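Local structure of proline dehydrogenase (Bradyrhizobium japonicum USDA 110, 3HAZ) at residues V953-G958 against G969-L974; L918-R923 against E929-R934; Q669-L674 against A697-A702. The protein probably oxidises proline to glutamate in two steps, using an FAD-dependent proline dehydrogenase and an NAD-dependent 1-pyrroline-5-carboxylate dehydrogenase carried on one chain. All blocks are in the same frame, centred on the assembly; numbering follows the deposited sequence.

Contact 1 of 3, residues V953-G958 against G969-L974; sequences VQPFGG and GGPHYL. With NAD (nicotinamide-adenine-dinucleotide), chain D.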
# COMPACT_ATOMS: atom_id res chain seq x y z
N VAL A 953 -24.03 1.82 -19.41
CA VAL A 953 -23.00 1.60 -20.42
C VAL A 953 -23.06 2.70 -21.48
O VAL A 953 -22.07 3.38 -21.74
CB VAL A 953 -23.15 0.22 -21.08
CG1 VAL A 953 -22.10 0.02 -22.18
CG2 VAL A 953 -23.06 -0.87 -20.01
N GLN A 954 -24.23 2.87 -22.09
CA GLN A 954 -24.49 4.03 -22.93
C GLN A 954 -25.54 4.93 -22.28
O GLN A 954 -26.73 4.80 -22.57
CB GLN A 954 -24.96 3.62 -24.34
CG GLN A 954 -23.90 2.89 -25.16
CD GLN A 954 -24.10 1.39 -25.16
OE1 GLN A 954 -25.22 0.90 -24.98
NE2 GLN A 954 -23.01 0.64 -25.38
N PRO A 955 -25.10 5.84 -21.39
CA PRO A 955 -26.05 6.84 -20.88
C PRO A 955 -26.72 7.47 -22.08
O PRO A 955 -26.03 7.90 -23.01
CB PRO A 955 -25.15 7.84 -20.16
CG PRO A 955 -23.98 7.00 -19.70
CD PRO A 955 -23.76 5.98 -20.79
N PHE A 956 -28.04 7.47 -22.09
CA PHE A 956 -28.78 7.79 -23.29
C PHE A 956 -29.59 9.08 -23.17
O PHE A 956 -30.23 9.32 -22.15
CB PHE A 956 -29.70 6.61 -23.65
CG PHE A 956 -30.47 6.84 -24.92
CD1 PHE A 956 -29.91 6.53 -26.15
CD2 PHE A 956 -31.75 7.37 -24.88
CE1 PHE A 956 -30.61 6.74 -27.32
CE2 PHE A 956 -32.46 7.59 -26.05
CZ PHE A 956 -31.89 7.27 -27.27
N GLY A 957 -29.55 9.90 -24.21
CA GLY A 957 -30.30 11.14 -24.23
C GLY A 957 -29.60 12.21 -25.03
O GLY A 957 -28.37 12.28 -25.06
N GLY A 958 -30.38 13.07 -25.66
CA GLY A 958 -29.82 14.03 -26.59
C GLY A 958 -30.03 15.46 -26.16
O GLY A 958 -30.49 15.72 -25.05
N GLY A 969 -29.97 6.63 -17.32
CA GLY A 969 -29.05 5.51 -17.23
C GLY A 969 -27.59 5.94 -17.20
O GLY A 969 -26.70 5.18 -17.60
N GLY A 970 -27.35 7.17 -16.75
CA GLY A 970 -26.00 7.69 -16.60
C GLY A 970 -25.81 8.32 -15.22
O GLY A 970 -26.76 8.44 -14.45
N PRO A 971 -24.57 8.73 -14.91
CA PRO A 971 -24.22 9.16 -13.56
C PRO A 971 -24.70 10.56 -13.18
O PRO A 971 -24.52 10.95 -12.03
CB PRO A 971 -22.68 9.13 -13.57
CG PRO A 971 -22.31 9.33 -15.00
CD PRO A 971 -23.42 8.73 -15.83
N HIS A 972 -25.32 11.29 -14.10
CA HIS A 972 -25.77 12.65 -13.80
C HIS A 972 -27.28 12.75 -13.66
O HIS A 972 -27.82 13.85 -13.52
CB HIS A 972 -25.28 13.64 -14.86
CG HIS A 972 -23.79 13.66 -15.00
ND1 HIS A 972 -22.97 14.34 -14.13
CD2 HIS A 972 -22.98 13.08 -15.91
CE1 HIS A 972 -21.72 14.18 -14.50
NE2 HIS A 972 -21.69 13.42 -15.58
N TYR A 973 -27.96 11.61 -13.70
CA TYR A 973 -29.43 11.58 -13.75
C TYR A 973 -30.11 11.86 -12.41
O TYR A 973 -30.99 12.73 -12.32
CB TYR A 973 -29.88 10.23 -14.28
CG TYR A 973 -31.31 10.17 -14.79
CD1 TYR A 973 -31.70 10.92 -15.90
CD2 TYR A 973 -32.25 9.33 -14.20
CE1 TYR A 973 -32.99 10.85 -16.40
CE2 TYR A 973 -33.54 9.26 -14.68
CZ TYR A 973 -33.91 10.01 -15.78
OH TYR A 973 -35.19 9.93 -16.25
N LEU A 974 -29.72 11.11 -11.38
CA LEU A 974 -30.43 11.15 -10.10
C LEU A 974 -30.40 12.52 -9.43
O LEU A 974 -31.39 12.95 -8.84
CB LEU A 974 -29.89 10.08 -9.15
CG LEU A 974 -30.19 8.63 -9.56
CD1 LEU A 974 -29.80 7.64 -8.47
CD2 LEU A 974 -31.66 8.46 -9.92
PA NAD D . -46.35 11.97 -27.05
O1A NAD D . -45.77 13.51 -27.02
O2A NAD D . -47.36 11.85 -28.11
O5B NAD D . -47.03 11.66 -25.56
C5B NAD D . -46.32 10.87 -24.63
C4B NAD D . -46.89 11.03 -23.21
O4B NAD D . -47.26 12.41 -22.83
C3B NAD D . -48.23 10.24 -22.93
O3B NAD D . -48.34 9.43 -21.79
C2B NAD D . -49.27 11.31 -23.23
O2B NAD D . -50.64 11.03 -23.03
C1B NAD D . -48.66 12.46 -22.56
N9A NAD D . -49.22 13.73 -23.05
C8A NAD D . -49.77 13.98 -24.26
N7A NAD D . -50.17 15.35 -24.29
C5A NAD D . -49.83 15.93 -23.05
C6A NAD D . -49.98 17.21 -22.55
N6A NAD D . -50.60 18.24 -23.37
N1A NAD D . -49.55 17.51 -21.29
C2A NAD D . -48.96 16.53 -20.51
N3A NAD D . -48.81 15.26 -21.00
C4A NAD D . -49.24 14.96 -22.28
O3 NAD D . -45.09 10.88 -27.27
PN NAD D . -45.44 9.31 -27.74
O1N NAD D . -46.44 9.34 -29.07
O2N NAD D . -46.09 8.59 -26.63
O5D NAD D . -44.03 8.51 -28.14
C5D NAD D . -43.34 8.87 -29.33
C4D NAD D . -42.32 10.00 -29.10
O4D NAD D . -41.54 9.96 -27.83
C3D NAD D . -41.23 10.34 -30.21
O3D NAD D . -41.20 11.64 -30.77
C2D NAD D . -39.97 9.79 -29.53
O2D NAD D . -38.69 9.90 -30.13
C1D NAD D . -40.18 10.21 -28.13
N1N NAD D . -39.34 9.38 -27.27
C2N NAD D . -38.05 9.84 -26.91
C3N NAD D . -37.20 9.01 -26.06
C7N NAD D . -35.81 9.52 -25.66
O7N NAD D . -35.21 8.95 -24.82
N7N NAD D . -35.30 10.75 -26.22
C4N NAD D . -37.69 7.69 -25.59
C5N NAD D . -38.96 7.24 -25.94
C6N NAD D . -39.83 8.07 -26.80
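With polyproline-II-like torsions at Pro955 (phi -51°, psi 127°), the ring of that residue faces Gly970, and Gly969, at positive phi, leads the second segment past the ring. Pro955 CB then rests 3.7 Å from Gly970 CA, and Pro955 CA lies 3.7 Å from Gly969 O. The contact is therefore a proline ring packed directly on glycine backbone. Farther along, Pro955 CG approaches Pro971 CD at 4.3 Å, a looser touch between two proline rings. Gly970 also starts a type I beta turn that ends at Tyr973, where Tyr973 N makes only a weak bond to Gly970 O. On the other segment, Phe956 has CG anti to the backbone N (chi1 -178°), and its ring leads away from the glycines to the cofactor. Phe956 CE2 comes within 3.3 Å of NAD O7N, so the carboxamide meets the ring at its edge, near the ring plane. The same side chain touches Cys794, the predicted catalytic cysteine. Asn939 and Lys967 both hydrogen-bond to Pro955 O, as does Thr982 of the second subunit. The arrangement belongs to the loop that borders the nicotinamide end of the NAD site in the aldehyde dehydrogenase fold.

Contact 2 of 3, residues L918-R923 against E929-R934; sequences LGVHSR and EAIIDR
Ile931 is the residue through which helix 929-934 meets strand 918-921, its side chain lying against Leu918 and Val920. Followed from its start, the segment first presents Glu929 and Ala930, whose side chains stay clear of the strand; their carbonyls carry the helix, with Asp933 N bonded to Glu929 O and Arg934 N to Ala930 O. Next comes Ile931, directed at the strand. A chi1 of -67° places its CG1 beside the backbone N and its CG2 anti to that N, so the two branches part and reach different methyls. Ile931 CG2 sits 3.8 Å from Leu918 CD2, the two side chains crossing at about a right angle. The same methyl is 3.9 Å from Val920 CG2. Ile931 CD1, at the end of an extended chain (chi2 169°), meets Val920 CG1 at 3.9 Å, and here the side chains approach tip to tip. Leu918 and Val920 lie on the same face of the strand, two residues apart, and Ile931 bridges them; Ile768 of neighbouring strand 765-769 also packs on it. Past Ile931 the helix turns to other partners: Asp933 forms a salt bridge with Arg568 of the second subunit, and Arg934 pairs with Glu903 and Glu910. Strand and helix are the first two elements of a beta-alpha-beta unit completed by strand 939-942. Since only methyl groups at ordinary van der Waals distances meet across this buried interface, its cohesion is probably that of dispersion and the exclusion of water, with charged groups kept to other faces of the helix.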
# COMPACT_ATOMS: atom_id res chain seq x y z
N LEU A 918 -26.37 9.46 -33.53
CA LEU A 918 -25.66 9.56 -34.80
C LEU A 918 -24.82 8.31 -35.02
O LEU A 918 -24.09 7.88 -34.13
CB LEU A 918 -24.77 10.80 -34.82
CG LEU A 918 -23.82 10.83 -36.02
CD1 LEU A 918 -24.58 11.15 -37.30
CD2 LEU A 918 -22.69 11.80 -35.82
N GLY A 919 -24.92 7.74 -36.21
CA GLY A 919 -24.10 6.60 -36.57
C GLY A 919 -22.96 7.01 -37.49
O GLY A 919 -23.15 7.84 -38.37
N VAL A 920 -21.77 6.45 -37.26
CA VAL A 920 -20.63 6.68 -38.14
C VAL A 920 -19.98 5.35 -38.51
O VAL A 920 -19.55 4.60 -37.64
CB VAL A 920 -19.54 7.58 -37.51
CG1 VAL A 920 -18.40 7.83 -38.51
CG2 VAL A 920 -20.13 8.89 -37.03
N HIS A 921 -19.92 5.07 -39.81
CA HIS A 921 -19.26 3.86 -40.30
C HIS A 921 -18.06 4.24 -41.15
O HIS A 921 -18.21 4.83 -42.22
CB HIS A 921 -20.23 3.01 -41.12
CG HIS A 921 -20.82 1.86 -40.36
ND1 HIS A 921 -21.89 2.01 -39.51
CD2 HIS A 921 -20.48 0.56 -40.32
CE1 HIS A 921 -22.19 0.84 -38.98
NE2 HIS A 921 -21.35 -0.06 -39.46
N SER A 922 -16.88 3.90 -40.65
CA SER A 922 -15.64 4.29 -41.30
C SER A 922 -14.46 3.58 -40.67
O SER A 922 -14.46 3.31 -39.47
CB SER A 922 -15.42 5.80 -41.18
OG SER A 922 -14.15 6.17 -41.71
N ARG A 923 -13.46 3.30 -41.49
CA ARG A 923 -12.21 2.73 -41.03
C ARG A 923 -11.31 3.86 -40.52
O ARG A 923 -10.39 3.63 -39.74
CB ARG A 923 -11.52 1.99 -42.19
CG ARG A 923 -10.45 0.98 -41.79
CD ARG A 923 -10.14 0.04 -42.96
NE ARG A 923 -9.32 0.68 -43.97
CZ ARG A 923 -9.33 0.37 -45.26
NH1 ARG A 923 -8.54 1.01 -46.10
NH2 ARG A 923 -10.14 -0.58 -45.72
N GLU A 929 -13.17 10.99 -35.82
CA GLU A 929 -12.89 11.97 -34.78
C GLU A 929 -13.29 13.38 -35.19
O GLU A 929 -13.75 14.15 -34.36
CB GLU A 929 -11.44 11.88 -34.31
CG GLU A 929 -11.18 10.64 -33.47
CD GLU A 929 -9.72 10.25 -33.38
OE1 GLU A 929 -8.86 11.08 -33.75
OE2 GLU A 929 -9.43 9.12 -32.94
N ALA A 930 -13.13 13.71 -36.47
CA ALA A 930 -13.58 15.02 -36.97
C ALA A 930 -15.10 15.16 -36.88
O ALA A 930 -15.61 16.22 -36.52
CB ALA A 930 -13.11 15.24 -38.39
N ILE A 931 -15.81 14.08 -37.19
CA ILE A 931 -17.26 14.09 -37.06
C ILE A 931 -17.71 14.29 -35.61
O ILE A 931 -18.57 15.12 -35.32
CB ILE A 931 -17.88 12.81 -37.65
CG1 ILE A 931 -17.68 12.79 -39.17
CG2 ILE A 931 -19.36 12.74 -37.30
CD1 ILE A 931 -18.01 11.47 -39.84
N ILE A 932 -17.10 13.54 -34.69
CA ILE A 932 -17.42 13.65 -33.26
C ILE A 932 -17.17 15.08 -32.76
O ILE A 932 -18.00 15.64 -32.05
CB ILE A 932 -16.60 12.66 -32.42
CG1 ILE A 932 -17.02 11.22 -32.72
CG2 ILE A 932 -16.74 12.96 -30.92
CD1 ILE A 932 -16.05 10.18 -32.15
N ASP A 933 -16.03 15.65 -33.13
CA ASP A 933 -15.67 17.00 -32.73
C ASP A 933 -16.74 18.00 -33.14
O ASP A 933 -17.06 18.93 -32.40
CB ASP A 933 -14.34 17.41 -33.36
CG ASP A 933 -13.98 18.87 -33.10
OD1 ASP A 933 -13.52 19.17 -31.97
OD2 ASP A 933 -14.15 19.72 -34.01
N ARG A 934 -17.27 17.80 -34.34
CA ARG A 934 -18.17 18.76 -34.96
C ARG A 934 -19.61 18.73 -34.42
O ARG A 934 -20.22 19.78 -34.22
CB ARG A 934 -18.19 18.53 -36.47
CG ARG A 934 -19.25 19.31 -37.21
CD ARG A 934 -19.05 20.81 -37.05
NE ARG A 934 -19.93 21.56 -37.94
CZ ARG A 934 -19.60 21.95 -39.16
NH1 ARG A 934 -20.47 22.62 -39.90
NH2 ARG A 934 -18.40 21.65 -39.65

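Contact 3 of 3, residues Q669-L674 against A697-A702; sequences QVTAAL and ALLHEA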
# COMPACT_ATOMS: atom_id res chain seq x y z
N GLN A 669 -37.93 6.21 -15.29
CA GLN A 669 -38.29 7.53 -14.79
C GLN A 669 -38.84 7.45 -13.37
O GLN A 669 -38.51 8.27 -12.52
CB GLN A 669 -39.32 8.18 -15.71
CG GLN A 669 -38.82 8.37 -17.13
CD GLN A 669 -39.74 9.23 -17.97
OE1 GLN A 669 -39.27 10.11 -18.69
NE2 GLN A 669 -41.04 8.99 -17.87
N VAL A 670 -39.69 6.45 -13.12
CA VAL A 670 -40.36 6.33 -11.83
C VAL A 670 -39.39 5.99 -10.69
O VAL A 670 -39.38 6.65 -9.66
CB VAL A 670 -41.51 5.31 -11.89
CG1 VAL A 670 -42.01 4.99 -10.48
CG2 VAL A 670 -42.65 5.86 -12.74
N THR A 671 -38.55 4.97 -10.90
CA THR A 671 -37.60 4.53 -9.89
C THR A 671 -36.51 5.58 -9.64
O THR A 671 -35.99 5.68 -8.54
CB THR A 671 -36.94 3.18 -10.24
OG1 THR A 671 -36.25 3.28 -11.49
CG2 THR A 671 -37.99 2.07 -10.31
N ALA A 672 -36.16 6.35 -10.66
CA ALA A 672 -35.20 7.43 -10.46
C ALA A 672 -35.75 8.45 -9.47
O ALA A 672 -35.08 8.81 -8.51
CB ALA A 672 -34.87 8.10 -11.78
N ALA A 673 -36.97 8.93 -9.74
CA ALA A 673 -37.64 9.90 -8.87
C ALA A 673 -37.79 9.36 -7.45
O ALA A 673 -37.46 10.04 -6.48
CB ALA A 673 -39.00 10.27 -9.46
N LEU A 674 -38.28 8.14 -7.35
CA LEU A 674 -38.40 7.45 -6.07
C LEU A 674 -37.06 7.33 -5.35
O LEU A 674 -36.97 7.59 -4.14
CB LEU A 674 -39.00 6.06 -6.27
CG LEU A 674 -40.49 5.97 -6.60
CD1 LEU A 674 -40.85 4.54 -7.01
CD2 LEU A 674 -41.36 6.45 -5.42
N ALA A 697 -47.83 -2.13 -9.42
CA ALA A 697 -48.17 -3.13 -8.41
C ALA A 697 -46.92 -3.90 -8.00
O ALA A 697 -46.75 -4.27 -6.84
CB ALA A 697 -49.26 -4.08 -8.92
N LEU A 698 -46.03 -4.13 -8.97
CA LEU A 698 -44.79 -4.83 -8.69
C LEU A 698 -43.88 -3.99 -7.79
O LEU A 698 -43.24 -4.52 -6.88
CB LEU A 698 -44.08 -5.21 -10.00
CG LEU A 698 -42.78 -6.03 -9.88
CD1 LEU A 698 -42.53 -6.83 -11.16
CD2 LEU A 698 -41.60 -5.13 -9.56
N LEU A 699 -43.82 -2.69 -8.05
CA LEU A 699 -43.00 -1.80 -7.24
C LEU A 699 -43.52 -1.75 -5.80
O LEU A 699 -42.73 -1.77 -4.86
CB LEU A 699 -42.98 -0.39 -7.82
CG LEU A 699 -42.03 -0.15 -9.00
CD1 LEU A 699 -42.20 1.27 -9.50
CD2 LEU A 699 -40.59 -0.39 -8.59
N HIS A 700 -44.84 -1.67 -5.65
CA HIS A 700 -45.45 -1.69 -4.33
C HIS A 700 -45.07 -2.98 -3.60
O HIS A 700 -44.71 -2.95 -2.43
CB HIS A 700 -46.98 -1.58 -4.42
CG HIS A 700 -47.48 -0.23 -4.83
ND1 HIS A 700 -46.90 0.95 -4.40
CD2 HIS A 700 -48.53 0.13 -5.61
CE1 HIS A 700 -47.56 1.97 -4.91
NE2 HIS A 700 -48.55 1.50 -5.64
N GLU A 701 -45.15 -4.10 -4.30
CA GLU A 701 -44.80 -5.39 -3.72
C GLU A 701 -43.32 -5.44 -3.36
O GLU A 701 -42.92 -6.15 -2.43
CB GLU A 701 -45.16 -6.54 -4.67
CG GLU A 701 -44.85 -7.92 -4.11
CD GLU A 701 -45.15 -9.04 -5.09
OE1 GLU A 701 -45.78 -8.78 -6.14
OE2 GLU A 701 -44.75 -10.19 -4.81
N ALA A 702 -42.50 -4.69 -4.09
CA ALA A 702 -41.06 -4.68 -3.87
C ALA A 702 -40.65 -3.82 -2.67
O ALA A 702 -39.52 -3.89 -2.21
CB ALA A 702 -40.34 -4.22 -5.13
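Helices 669-674 and 697-702 run in roughly the same direction, their segment axes inclined at 34° and approaching no closer than 12.4 Å. Their nearest CA atoms, those of Thr671 and Leu699, are 8.7 Å apart, a wide spacing that is spanned mainly by one side chain. Leu699 has CG anti to its carbonyl carbon (chi1 -79°), and it extends across to the other helix with its two methyls going to different neighbours. Leu699 CD1 lies 3.9 Å from Val670 CG1, the side chains meeting at a slant, and is a looser 4.3 Å from Leu674 CD1, one helical turn farther on. These helices flank strand 679-683 in sequence and belong to successive beta-alpha-beta crossovers of the Rossmann-like NAD-binding part of the aldehyde dehydrogenase fold. The other methyl, Leu699 CD2, comes within 4.0 Å of Thr671 CG2, with Thr671 crossing Leu699 nearly at right angles. Thr671 meets Leu699 with its methyl because OG1 is turned back along its own helix to hydrogen-bond with Leu667 O. Helix 571-587 closes over the same groups, Leu578 touching Thr671 and Ala581 touching Leu699, while Val670 and Leu674 also pack on strand 679-683.

Along the chain the three contacts follow in series, none enclosing or crossing another. Contact 3 comes first and closes a span of 22 residues that includes strand 679-683, joining two helices of the NAD-binding region. Contact 2 closes a short connection of five residues, tying strand 917-921 to the helix that follows it. After strand 939-942, contact 1 closes a ten-residue loop that precedes strand 978-986. Segment 969-974, at the far end of that loop, returns to the first region: Tyr973 CE2 packs 3.4 Å from Ala672 CB, linking contacts 1 and 3. Contact 2 stands apart, its nearest atoms about 8 Å from contact 1, yet both touch the second subunit, whereas contact 3 does not.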